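Local coordinates for protein alpha-acetolactate decarboxylase (Bacillus subtilis subsp. subtilis str. 168, PDB 5XNE) that catalyses the decarboxylation of (2S)-2-acetolactate to (R)-acetoin and carbon dioxide, a step in butanediol biosynthesis, at residues T11-G16 with R69-S74; G31-G36 with F109-I114; Y163-A168 with K227-T232. One frame throughout, in Å; residues are numbered along the deposited sequence.

Contact 1 (T11-G16 with R69-S74); sequences TSLLDG and RSPFCS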
ATOM      1  N   THR B  11      -8.685  -1.090   6.912  1.00 10.02           N
ATOM      2  CA  THR B  11      -8.969  -2.285   7.702  1.00 11.63           C
ATOM      3  C   THR B  11      -8.803  -2.045   9.207  1.00 10.29           C
ATOM      4  O   THR B  11      -9.467  -2.715  10.008  1.00 11.78           O
ATOM      5  CB  THR B  11      -8.107  -3.455   7.277  1.00 11.52           C
ATOM      6  OG1 THR B  11      -6.726  -3.100   7.384  1.00 10.56           O
ATOM      7  CG2 THR B  11      -8.451  -3.869   5.830  1.00 14.43           C
ATOM      8  N   SER B  12      -7.955  -1.096   9.608  1.00  9.09           N
ATOM      9  CA  SER B  12      -7.877  -0.743  11.033  1.00  9.57           C
ATOM     10  C   SER B  12      -9.156  -0.047  11.479  1.00  9.94           C
ATOM     11  O   SER B  12      -9.671  -0.304  12.587  1.00  8.93           O
ATOM     12  CB  SER B  12      -6.639   0.126  11.321  1.00  9.73           C
ATOM     13  OG  SER B  12      -6.505   0.411  12.721  1.00 14.13           O
ATOM     14  N   LEU B  13      -9.690   0.822  10.622  1.00  8.16           N
ATOM     15  CA  LEU B  13     -10.969   1.444  10.899  1.00  8.51           C
ATOM     16  C   LEU B  13     -12.083   0.387  11.016  1.00 11.36           C
ATOM     17  O   LEU B  13     -12.909   0.446  11.933  1.00 11.37           O
ATOM     18  CB  LEU B  13     -11.302   2.475   9.811  1.00 11.46           C
ATOM     19  CG  LEU B  13     -12.096   3.714  10.207  1.00 15.59           C
ATOM     20  CD1 LEU B  13     -11.369   4.582  11.239  1.00 10.08           C
ATOM     21  CD2 LEU B  13     -12.465   4.511   8.959  1.00 11.40           C
ATOM     22  N   LEU B  14     -12.082  -0.600  10.120  1.00 10.80           N
ATOM     23  CA  LEU B  14     -13.071  -1.675  10.174  1.00 11.48           C
ATOM     24  C   LEU B  14     -13.058  -2.367  11.531  1.00 14.06           C
ATOM     25  O   LEU B  14     -14.113  -2.724  12.055  1.00 13.57           O
ATOM     26  CB  LEU B  14     -12.817  -2.707   9.075  1.00 13.23           C
ATOM     27  CG  LEU B  14     -13.128  -2.349   7.625  1.00 16.64           C
ATOM     28  CD1 LEU B  14     -12.835  -3.561   6.737  1.00 17.64           C
ATOM     29  CD2 LEU B  14     -14.574  -1.883   7.467  1.00 13.94           C
ATOM     30  N   ASP B  15     -11.861  -2.527  12.096  1.00 10.71           N
ATOM     31  CA  ASP B  15     -11.683  -3.231  13.369  1.00 12.97           C
ATOM     32  C   ASP B  15     -12.038  -2.359  14.582  1.00 13.09           C
ATOM     33  O   ASP B  15     -11.885  -2.785  15.728  1.00 14.13           O
ATOM     34  CB  ASP B  15     -10.242  -3.734  13.497  1.00 13.45           C
ATOM     35  CG  ASP B  15     -10.059  -4.710  14.661  1.00 15.19           C
ATOM     36  OD1 ASP B  15     -10.896  -5.626  14.803  1.00 18.69           O
ATOM     37  OD2 ASP B  15      -9.098  -4.547  15.439  1.00 16.00           O
ATOM     38  N   GLY B  16     -12.500  -1.137  14.339  1.00 11.39           N
ATOM     39  CA  GLY B  16     -12.963  -0.290  15.424  1.00 12.01           C
ATOM     40  C   GLY B  16     -11.869   0.526  16.081  1.00 11.61           C
ATOM     41  O   GLY B  16     -12.030   1.027  17.193  1.00 13.26           O
ATOM     42  N   ARG B  69      -7.548  15.272  15.805  1.00 10.28           N
ATOM     43  CA  ARG B  69      -6.819  14.031  15.509  1.00  8.19           C
ATOM     44  C   ARG B  69      -7.608  13.136  14.570  1.00  6.76           C
ATOM     45  O   ARG B  69      -8.834  13.209  14.517  1.00  8.04           O
ATOM     46  CB  ARG B  69      -6.497  13.260  16.797  1.00  9.95           C
ATOM     47  CG  ARG B  69      -5.565  13.992  17.762  1.00 13.45           C
ATOM     48  CD  ARG B  69      -5.427  13.288  19.136  1.00 17.85           C
ATOM     49  NE  ARG B  69      -4.957  11.897  19.104  1.00 29.18           N
ATOM     50  CZ  ARG B  69      -4.641  11.194  20.197  1.00 30.74           C
ATOM     51  NH1 ARG B  69      -4.738  11.762  21.397  1.00 34.57           N
ATOM     52  NH2 ARG B  69      -4.217   9.931  20.107  1.00 14.04           N
ATOM     53  N   SER B  70      -6.903  12.281  13.830  1.00  7.23           N
ATOM     54  CA  SER B  70      -7.559  11.350  12.920  1.00  6.52           C
ATOM     55  C   SER B  70      -6.954   9.955  12.929  1.00  6.57           C
ATOM     56  O   SER B  70      -5.735   9.819  12.963  1.00  6.44           O
ATOM     57  CB  SER B  70      -7.512  11.871  11.485  1.00  6.19           C
ATOM     58  OG  SER B  70      -8.049  10.887  10.621  1.00  7.08           O
ATOM     59  N   PRO B  71      -7.808   8.917  12.841  1.00  5.99           N
ATOM     60  CA  PRO B  71      -7.365   7.529  12.674  1.00  5.62           C
ATOM     61  C   PRO B  71      -7.215   7.119  11.214  1.00  7.25           C
ATOM     62  O   PRO B  71      -6.694   6.035  10.954  1.00  8.08           O
ATOM     63  CB  PRO B  71      -8.501   6.723  13.312  1.00  6.70           C
ATOM     64  CG  PRO B  71      -9.736   7.541  12.960  1.00  5.45           C
ATOM     65  CD  PRO B  71      -9.276   9.005  13.030  1.00  5.65           C
ATOM     66  N   PHE B  72      -7.696   7.948  10.288  1.00  5.71           N
ATOM     67  CA  PHE B  72      -7.762   7.570   8.876  1.00  5.48           C
ATOM     68  C   PHE B  72      -8.083   8.781   8.019  1.00  6.02           C
ATOM     69  O   PHE B  72      -9.114   9.419   8.203  1.00  6.57           O
ATOM     70  CB  PHE B  72      -8.833   6.493   8.649  1.00  7.25           C
ATOM     71  CG  PHE B  72      -8.961   6.067   7.218  1.00  7.02           C
ATOM     72  CD1 PHE B  72      -8.060   5.162   6.676  1.00  7.65           C
ATOM     73  CD2 PHE B  72      -9.958   6.575   6.408  1.00 11.60           C
ATOM     74  CE1 PHE B  72      -8.157   4.766   5.343  1.00  9.84           C
ATOM     75  CE2 PHE B  72     -10.062   6.182   5.070  1.00 15.17           C
ATOM     76  CZ  PHE B  72      -9.154   5.272   4.541  1.00 12.99           C
ATOM     77  N   CYS B  73      -7.195   9.076   7.074  1.00  5.69           N
ATOM     78  CA  CYS B  73      -7.421  10.169   6.138  1.00  5.95           C
ATOM     79  C   CYS B  73      -6.384  10.069   5.021  1.00  6.60           C
ATOM     80  O   CYS B  73      -5.418   9.288   5.116  1.00  5.39           O
ATOM     81  CB  CYS B  73      -7.369  11.542   6.853  1.00  7.34           C
ATOM     82  SG  CYS B  73      -6.025  11.794   8.040  1.00  8.34           S
ATOM     83  N   SER B  74      -6.609  10.839   3.951  1.00  5.86           N
ATOM     84  CA  SER B  74      -5.771  10.794   2.756  1.00  6.57           C
ATOM     85  C   SER B  74      -5.572  12.234   2.273  1.00  6.55           C
ATOM     86  O   SER B  74      -6.551  12.978   2.195  1.00  6.17           O
ATOM     87  CB  SER B  74      -6.429   9.960   1.641  1.00  6.62           C
ATOM     88  OG  SER B  74      -6.886   8.689   2.086  1.00 12.24           O
TER
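Leu-13, Pro-71 and Phe-72 make a purely apolar, buried contact in which the last turn of helix 10-14 leans on the short loop joining strands 69-70 and 73-76. The helix ends in a Schellman motif; separately, an ST turn sits in the loop. No hydrogen bond links the segments, and the 127 Å² they bury rests on the leucine methyls against the proline ring, the phenylalanine CB and one ring carbon.

Leu-13 does the reaching. Its CD1 touches CG of the Pro-71 ring at 3.8 Å, while its CD2 approaches the Phe-72 ring obliquely, 4.1 Å from Phe-72 CD2. Both methyls of Leu-13 also reach CB of Phe-72 from the same side, and the leucine side chain runs at about a right angle to that of the phenylalanine. Phe-72 carries CG anti to its backbone N (chi1 180°), beside the carbonyl carbon, and from there ring atom CD2 meets the leucine. The Phe-72 side chain lies about 6 Å from the bound zinc ion, so the contact borders the metal site, and Gln-6 of strand 3-7 packs against the same side chain.

On the helix side, Gly-16 has positive phi (87°) and its N bonds to Leu-13 O, ending the helix just beyond the leucine. Leu-14, on another side of the helix, packs on Asp-228, Ile-229 and Thr-232 of helix 225-232. The loop's own brace is the bond from Phe-72 N to Ser-70 OG, 3.0 Å long with an angle of 156° at the hydrogen.

Contact 2 (G31-G36 with F109-I114); sequences GDFGIG and FYAIRI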
ATOM      1  N   GLY B  31      -0.463  18.065   2.310  1.00  8.25           N
ATOM      2  CA  GLY B  31      -1.371  18.322   1.219  1.00  7.46           C
ATOM      3  C   GLY B  31      -2.239  19.538   1.422  1.00  7.44           C
ATOM      4  O   GLY B  31      -2.277  20.123   2.507  1.00  9.30           O
ATOM      5  N   ASP B  32      -2.938  19.904   0.357  1.00  6.57           N
ATOM      6  CA  ASP B  32      -3.947  20.953   0.427  1.00  8.57           C
ATOM      7  C   ASP B  32      -5.324  20.430   0.033  1.00  7.04           C
ATOM      8  O   ASP B  32      -6.252  21.199  -0.180  1.00  8.67           O
ATOM      9  CB  ASP B  32      -3.564  22.127  -0.476  1.00 12.32           C
ATOM     10  CG  ASP B  32      -3.249  21.704  -1.901  1.00 11.49           C
ATOM     11  OD1 ASP B  32      -3.813  20.709  -2.408  1.00  9.01           O
ATOM     12  OD2 ASP B  32      -2.414  22.398  -2.534  1.00 16.22           O
ATOM     13  N   PHE B  33      -5.445  19.105  -0.033  1.00  5.84           N
ATOM     14  CA  PHE B  33      -6.620  18.428  -0.560  1.00  6.89           C
ATOM     15  C   PHE B  33      -6.728  17.087   0.160  1.00  4.97           C
ATOM     16  O   PHE B  33      -5.726  16.418   0.324  1.00  6.92           O
ATOM     17  CB  PHE B  33      -6.442  18.233  -2.066  1.00  6.72           C
ATOM     18  CG  PHE B  33      -7.567  17.522  -2.763  1.00  6.53           C
ATOM     19  CD1 PHE B  33      -7.696  16.129  -2.693  1.00  7.07           C
ATOM     20  CD2 PHE B  33      -8.441  18.233  -3.574  1.00  8.85           C
ATOM     21  CE1 PHE B  33      -8.698  15.476  -3.372  1.00  8.40           C
ATOM     22  CE2 PHE B  33      -9.440  17.583  -4.272  1.00  8.55           C
ATOM     23  CZ  PHE B  33      -9.555  16.190  -4.189  1.00  8.44           C
ATOM     24  N   GLY B  34      -7.920  16.710   0.600  1.00  5.54           N
ATOM     25  CA  GLY B  34      -8.070  15.374   1.161  1.00  5.86           C
ATOM     26  C   GLY B  34      -9.410  15.075   1.794  1.00  5.69           C
ATOM     27  O   GLY B  34     -10.292  15.946   1.868  1.00  6.22           O
ATOM     28  N   ILE B  35      -9.558  13.820   2.228  1.00  4.15           N
ATOM     29  CA  ILE B  35     -10.788  13.330   2.867  1.00  4.24           C
ATOM     30  C   ILE B  35     -10.411  12.361   3.978  1.00  5.06           C
ATOM     31  O   ILE B  35      -9.271  11.920   4.079  1.00  5.31           O
ATOM     32  CB  ILE B  35     -11.737  12.611   1.875  1.00  6.67           C
ATOM     33  CG1 ILE B  35     -11.048  11.403   1.230  1.00  8.32           C
ATOM     34  CG2 ILE B  35     -12.247  13.573   0.802  1.00  8.23           C
ATOM     35  CD1 ILE B  35     -11.997  10.495   0.449  1.00  9.73           C
ATOM     36  N   GLY B  36     -11.375  12.042   4.828  1.00  5.09           N
ATOM     37  CA  GLY B  36     -11.112  11.076   5.880  1.00  7.62           C
ATOM     38  C   GLY B  36     -12.112  11.246   6.994  1.00  5.89           C
ATOM     39  O   GLY B  36     -13.252  11.685   6.787  1.00  6.24           O
ATOM     40  N   PHE B 109      -2.894   6.333  -8.847  1.00  8.29           N
ATOM     41  CA  PHE B 109      -3.753   7.049  -7.893  1.00  8.71           C
ATOM     42  C   PHE B 109      -4.180   8.394  -8.468  1.00  8.87           C
ATOM     43  O   PHE B 109      -3.378   9.065  -9.119  1.00  9.19           O
ATOM     44  CB  PHE B 109      -3.015   7.278  -6.573  1.00  8.59           C
ATOM     45  CG  PHE B 109      -2.727   6.013  -5.805  1.00  8.84           C
ATOM     46  CD1 PHE B 109      -1.669   5.178  -6.168  1.00 12.40           C
ATOM     47  CD2 PHE B 109      -3.502   5.668  -4.705  1.00 10.56           C
ATOM     48  CE1 PHE B 109      -1.413   4.004  -5.452  1.00 10.70           C
ATOM     49  CE2 PHE B 109      -3.244   4.500  -3.984  1.00 10.14           C
ATOM     50  CZ  PHE B 109      -2.201   3.680  -4.361  1.00 10.49           C
ATOM     51  N   TYR B 110      -5.431   8.796  -8.228  1.00  7.75           N
ATOM     52  CA  TYR B 110      -5.897  10.110  -8.679  1.00  7.28           C
ATOM     53  C   TYR B 110      -6.642  10.836  -7.577  1.00  8.44           C
ATOM     54  O   TYR B 110      -7.364  10.219  -6.794  1.00  9.98           O
ATOM     55  CB  TYR B 110      -6.826   9.999  -9.904  1.00  9.18           C
ATOM     56  CG  TYR B 110      -6.196   9.288 -11.069  1.00  9.78           C
ATOM     57  CD1 TYR B 110      -6.292   7.908 -11.188  1.00 10.52           C
ATOM     58  CD2 TYR B 110      -5.483   9.990 -12.031  1.00 10.82           C
ATOM     59  CE1 TYR B 110      -5.705   7.232 -12.254  1.00 11.67           C
ATOM     60  CE2 TYR B 110      -4.888   9.325 -13.099  1.00 12.86           C
ATOM     61  CZ  TYR B 110      -5.006   7.945 -13.196  1.00 14.04           C
ATOM     62  OH  TYR B 110      -4.420   7.270 -14.251  1.00 17.90           O
ATOM     63  N   ALA B 111      -6.472  12.148  -7.526  1.00  8.70           N
ATOM     64  CA  ALA B 111      -7.375  12.988  -6.760  1.00  7.36           C
ATOM     65  C   ALA B 111      -8.371  13.556  -7.750  1.00  8.97           C
ATOM     66  O   ALA B 111      -8.017  13.854  -8.904  1.00 10.72           O
ATOM     67  CB  ALA B 111      -6.637  14.096  -6.043  1.00  8.61           C
ATOM     68  N   ILE B 112      -9.616  13.693  -7.323  1.00  8.15           N
ATOM     69  CA  ILE B 112     -10.642  14.183  -8.231  1.00  9.52           C
ATOM     70  C   ILE B 112     -11.577  15.150  -7.527  1.00  8.26           C
ATOM     71  O   ILE B 112     -11.954  14.962  -6.368  1.00  7.46           O
ATOM     72  CB  ILE B 112     -11.433  13.015  -8.849  1.00 11.95           C
ATOM     73  CG1 ILE B 112     -12.489  13.523  -9.842  1.00 13.04           C
ATOM     74  CG2 ILE B 112     -12.100  12.206  -7.780  1.00 12.53           C
ATOM     75  CD1 ILE B 112     -13.134  12.401 -10.638  1.00 19.31           C
ATOM     76  N   ARG B 113     -11.952  16.195  -8.263  1.00 10.16           N
ATOM     77  CA  ARG B 113     -12.787  17.258  -7.752  1.00  9.52           C
ATOM     78  C   ARG B 113     -13.850  17.622  -8.775  1.00  8.84           C
ATOM     79  O   ARG B 113     -13.554  17.775  -9.960  1.00 11.80           O
ATOM     80  CB  ARG B 113     -11.930  18.471  -7.417  1.00 12.09           C
ATOM     81  CG  ARG B 113     -12.669  19.631  -6.854  1.00 14.69           C
ATOM     82  CD  ARG B 113     -11.680  20.729  -6.552  1.00 15.61           C
ATOM     83  NE  ARG B 113     -12.371  21.950  -6.203  1.00 16.48           N
ATOM     84  CZ  ARG B 113     -11.774  23.005  -5.670  1.00 14.41           C
ATOM     85  NH1 ARG B 113     -10.473  22.958  -5.396  1.00 11.96           N
ATOM     86  NH2 ARG B 113     -12.488  24.088  -5.397  1.00 17.67           N
ATOM     87  N   ILE B 114     -15.077  17.732  -8.293  1.00  9.59           N
ATOM     88  CA  ILE B 114     -16.226  18.127  -9.090  1.00 12.03           C
ATOM     89  C   ILE B 114     -16.765  19.418  -8.489  1.00 12.40           C
ATOM     90  O   ILE B 114     -17.193  19.414  -7.337  1.00 10.34           O
ATOM     91  CB  ILE B 114     -17.355  17.079  -9.046  1.00 12.82           C
ATOM     92  CG1 ILE B 114     -17.086  15.836  -9.887  1.00 12.87           C
ATOM     93  CG2 ILE B 114     -18.597  17.673  -9.535  1.00 24.20           C
ATOM     94  CD1 ILE B 114     -18.293  14.912  -9.878  1.00 14.55           C
TER
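Phe-33 meets Ala-111, Ile-112 and Arg-113 where strands 33-36 and 109-114 pass at 94°, their axes 8.6 Å apart. From CB, pointing toward the other strand, the side chain sets CG anti to the backbone N (chi1 179°) and carries the ring across the gap. CD1 then comes to 4.1 Å from Ala-111 CB, and CE1 closes on that methyl at 3.6 Å, an oblique approach. At the tip, CZ lies 3.5 Å from Ile-112 O, which sits at the ring edge in its plane, where the slightly positive rim of the aromatic ring probably suits a carbonyl oxygen. CE2, on the other flank, meets Arg-113 CB at 4.1 Å; the arginine then extends to salt bridges with Asp-115 and Asp-49. With an alanine at this position, the methyl of Ala-111 is likely to be left beside a gap, and Phe-78 and Phe-158 without the ring they meet. Phe-158 meets that ring edge-to-face.

Phe-33 also forms, with Asp-32, a classic beta bulge opposite Thr-76. A near-perpendicular crossing joined by side chains, without interstrand hydrogen bonds, is characteristic of orthogonal packing of beta layers, here in a strand-rich decarboxylase.

Contact 3 (Y163-A168 with K227-T232); sequences YANGIA and KDIETT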
ATOM      1  N   TYR B 163      -5.232  -2.850  -6.090  1.00 10.05           N
ATOM      2  CA  TYR B 163      -4.176  -3.443  -5.259  1.00 11.21           C
ATOM      3  C   TYR B 163      -4.008  -2.746  -3.898  1.00 11.48           C
ATOM      4  O   TYR B 163      -3.379  -3.296  -2.996  1.00 12.84           O
ATOM      5  CB  TYR B 163      -2.834  -3.477  -6.010  1.00 10.10           C
ATOM      6  CG  TYR B 163      -2.313  -2.148  -6.495  1.00  9.44           C
ATOM      7  CD1 TYR B 163      -1.821  -1.186  -5.600  1.00  7.77           C
ATOM      8  CD2 TYR B 163      -2.275  -1.858  -7.856  1.00  8.68           C
ATOM      9  CE1 TYR B 163      -1.342   0.031  -6.049  1.00  7.60           C
ATOM     10  CE2 TYR B 163      -1.784  -0.650  -8.313  1.00  7.05           C
ATOM     11  CZ  TYR B 163      -1.313   0.294  -7.407  1.00  7.28           C
ATOM     12  OH  TYR B 163      -0.842   1.493  -7.848  1.00  8.22           O
ATOM     13  N   ALA B 164      -4.595  -1.564  -3.731  1.00  8.45           N
ATOM     14  CA  ALA B 164      -4.487  -0.873  -2.442  1.00 10.02           C
ATOM     15  C   ALA B 164      -5.777  -0.969  -1.623  1.00 11.54           C
ATOM     16  O   ALA B 164      -5.895  -0.331  -0.559  1.00 11.01           O
ATOM     17  CB  ALA B 164      -4.087   0.588  -2.644  1.00  9.45           C
ATOM     18  N   ASN B 165      -6.732  -1.778  -2.080  1.00  8.97           N
ATOM     19  CA  ASN B 165      -7.962  -1.953  -1.310  1.00  8.60           C
ATOM     20  C   ASN B 165      -7.647  -2.533   0.066  1.00 11.46           C
ATOM     21  O   ASN B 165      -6.878  -3.480   0.176  1.00 14.20           O
ATOM     22  CB  ASN B 165      -8.953  -2.858  -2.038  1.00 10.37           C
ATOM     23  CG  ASN B 165     -10.390  -2.668  -1.548  1.00 11.65           C
ATOM     24  OD1 ASN B 165     -10.823  -1.550  -1.225  1.00 11.75           O
ATOM     25  ND2 ASN B 165     -11.133  -3.765  -1.482  1.00 15.77           N
ATOM     26  N   GLY B 166      -8.240  -1.963   1.107  1.00 12.02           N
ATOM     27  CA  GLY B 166      -7.875  -2.344   2.459  1.00 13.60           C
ATOM     28  C   GLY B 166      -6.903  -1.376   3.115  1.00 11.96           C
ATOM     29  O   GLY B 166      -7.044  -1.095   4.306  1.00 11.79           O
ATOM     30  N   ILE B 167      -5.918  -0.870   2.371  1.00  8.91           N
ATOM     31  CA  ILE B 167      -5.202   0.308   2.839  1.00  8.10           C
ATOM     32  C   ILE B 167      -6.126   1.511   2.693  1.00  8.33           C
ATOM     33  O   ILE B 167      -6.453   2.183   3.677  1.00  7.53           O
ATOM     34  CB  ILE B 167      -3.895   0.537   2.079  1.00  7.90           C
ATOM     35  CG1 ILE B 167      -2.898  -0.567   2.442  1.00 10.01           C
ATOM     36  CG2 ILE B 167      -3.327   1.915   2.419  1.00  8.94           C
ATOM     37  CD1 ILE B 167      -1.660  -0.577   1.557  1.00 12.13           C
ATOM     38  N   ALA B 168      -6.564   1.768   1.469  1.00  8.75           N
ATOM     39  CA  ALA B 168      -7.593   2.771   1.225  1.00  8.70           C
ATOM     40  C   ALA B 168      -8.831   2.072   0.669  1.00  9.72           C
ATOM     41  O   ALA B 168      -8.971   0.850   0.790  1.00 12.07           O
ATOM     42  CB  ALA B 168      -7.083   3.838   0.276  1.00 10.36           C
ATOM     43  N   LYS B 227     -15.596  -7.109   1.258  1.00 23.30           N
ATOM     44  CA  LYS B 227     -17.042  -6.947   1.347  1.00 23.14           C
ATOM     45  C   LYS B 227     -17.421  -6.006   2.489  1.00 22.54           C
ATOM     46  O   LYS B 227     -18.424  -5.299   2.412  1.00 21.99           O
ATOM     47  CB  LYS B 227     -17.750  -8.296   1.526  1.00 27.88           C
ATOM     48  CG  LYS B 227     -18.036  -8.658   2.986  1.00 32.06           C
ATOM     49  CD  LYS B 227     -18.512 -10.100   3.145  1.00 37.52           C
ATOM     50  CE  LYS B 227     -17.457 -11.084   2.692  1.00 38.37           C
ATOM     51  NZ  LYS B 227     -17.766 -12.528   2.961  1.00 46.28           N
ATOM     52  N   ASP B 228     -16.621  -5.992   3.550  1.00 18.88           N
ATOM     53  CA  ASP B 228     -16.949  -5.156   4.690  1.00 19.39           C
ATOM     54  C   ASP B 228     -16.765  -3.691   4.302  1.00 17.82           C
ATOM     55  O   ASP B 228     -17.538  -2.830   4.719  1.00 17.21           O
ATOM     56  CB  ASP B 228     -16.099  -5.528   5.905  1.00 20.07           C
ATOM     57  CG  ASP B 228     -16.555  -6.830   6.560  1.00 23.50           C
ATOM     58  OD1 ASP B 228     -17.607  -7.369   6.160  1.00 23.78           O
ATOM     59  OD2 ASP B 228     -15.870  -7.305   7.487  1.00 23.13           O
ATOM     60  N   ILE B 229     -15.763  -3.423   3.476  1.00 15.81           N
ATOM     61  CA  ILE B 229     -15.567  -2.073   2.949  1.00 18.55           C
ATOM     62  C   ILE B 229     -16.737  -1.687   2.034  1.00 20.95           C
ATOM     63  O   ILE B 229     -17.250  -0.569   2.113  1.00 18.17           O
ATOM     64  CB  ILE B 229     -14.218  -1.949   2.201  1.00 14.60           C
ATOM     65  CG1 ILE B 229     -13.067  -1.961   3.207  1.00 15.22           C
ATOM     66  CG2 ILE B 229     -14.167  -0.660   1.364  1.00 17.38           C
ATOM     67  CD1 ILE B 229     -11.681  -1.949   2.585  1.00 15.61           C
ATOM     68  N   GLU B 230     -17.177  -2.614   1.183  1.00 21.30           N
ATOM     69  CA  GLU B 230     -18.363  -2.374   0.360  1.00 25.07           C
ATOM     70  C   GLU B 230     -19.555  -1.961   1.211  1.00 23.96           C
ATOM     71  O   GLU B 230     -20.283  -1.028   0.875  1.00 23.66           O
ATOM     72  CB  GLU B 230     -18.736  -3.617  -0.445  1.00 26.14           C
ATOM     73  CG  GLU B 230     -17.874  -3.874  -1.664  1.00 30.41           C
ATOM     74  CD  GLU B 230     -18.576  -4.776  -2.663  1.00 39.84           C
ATOM     75  OE1 GLU B 230     -19.789  -5.022  -2.484  1.00 43.92           O
ATOM     76  OE2 GLU B 230     -17.918  -5.240  -3.619  1.00 43.82           O
ATOM     77  N   THR B 231     -19.735  -2.661   2.323  1.00 21.47           N
ATOM     78  CA  THR B 231     -20.851  -2.427   3.221  1.00 22.24           C
ATOM     79  C   THR B 231     -20.802  -1.054   3.889  1.00 21.36           C
ATOM     80  O   THR B 231     -21.803  -0.338   3.922  1.00 25.43           O
ATOM     81  CB  THR B 231     -20.907  -3.509   4.314  1.00 24.58           C
ATOM     82  OG1 THR B 231     -21.263  -4.764   3.719  1.00 27.09           O
ATOM     83  CG2 THR B 231     -21.922  -3.142   5.392  1.00 24.76           C
ATOM     84  N   THR B 232     -19.641  -0.689   4.427  1.00 19.75           N
ATOM     85  CA  THR B 232     -19.533   0.553   5.180  1.00 20.31           C
ATOM     86  C   THR B 232     -19.503   1.764   4.251  1.00 20.26           C
ATOM     87  O   THR B 232     -19.997   2.838   4.604  1.00 22.03           O
ATOM     88  CB  THR B 232     -18.271   0.570   6.091  1.00 22.02           C
ATOM     89  OG1 THR B 232     -17.086   0.524   5.294  1.00 18.66           O
ATOM     90  CG2 THR B 232     -18.273  -0.631   7.049  1.00 19.26           C
TER
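Gly-166 and Ile-229 mark the closest approach of the two backbones, with CA atoms 7.7 Å apart. Segment 163-168 leaves a 3-10 turn and folds back on itself: Ala-168 N bonds to Ala-164 O, and Gly-166 N bonds to Ala-168 O at 2.9 Å. Gly-166 has a positive phi of 99°, and at its backbone angles a CB would press on the preceding carbonyl oxygen. Segment 227-232 is regular helix, with bonds such as Thr-232 N to Asp-228 O.

Across the 106 Å² interface, one methyl does nearly all the touching. Ile-229 sets CG1 anti to its carbonyl carbon (chi1 -72°) and extends to CD1, which therefore projects from the helix onto the glycine. CD1 lies 3.7 Å from Gly-166 N and 3.8 Å from Gly-166 CA. Asn-165 comes from the opposite direction and brings OD1 to 3.9 Å from Ile-229 CD1. That oxygen is already bonded by Ser-170 N, which ties the amide to its own loop; Asn-165 also packs on Phe-225 and Ala-226. Elsewhere on Ile-229, Met-10 and Leu-14 of helix 10-14 add apolar neighbours. Through the Ile-229 methyl, the last helix, 225-232, thus packs on the loop between strands 151-160 and 171-178. Strand 171-178 carries His-173 and His-175, which bind the zinc ion together with His-186.

Overall arrangement
From the N terminus, helix 10-14 opens contact 1, and strand 33-37 opens contact 2 before contact 1 closes at residues 69-74. Contact 2 then closes at 109-114, so these two loops cross. Contact 3 follows in series, opening at 163-168 and closing near the C terminus. Contacts 1 and 2 have centres about 17 Å apart but adjoin through neighbouring strands 73-76 and 33-37, where Ser-74 N lies 2.9 Å from Ile-35 O, a probable hydrogen bond. Contacts 1 and 3 meet at Thr-11 N and Gly-166 O. Phe-109 rests on Tyr-163 and Ala-164, joining contact 2 to contact 3. Together they connect both terminal helices with the beta framework.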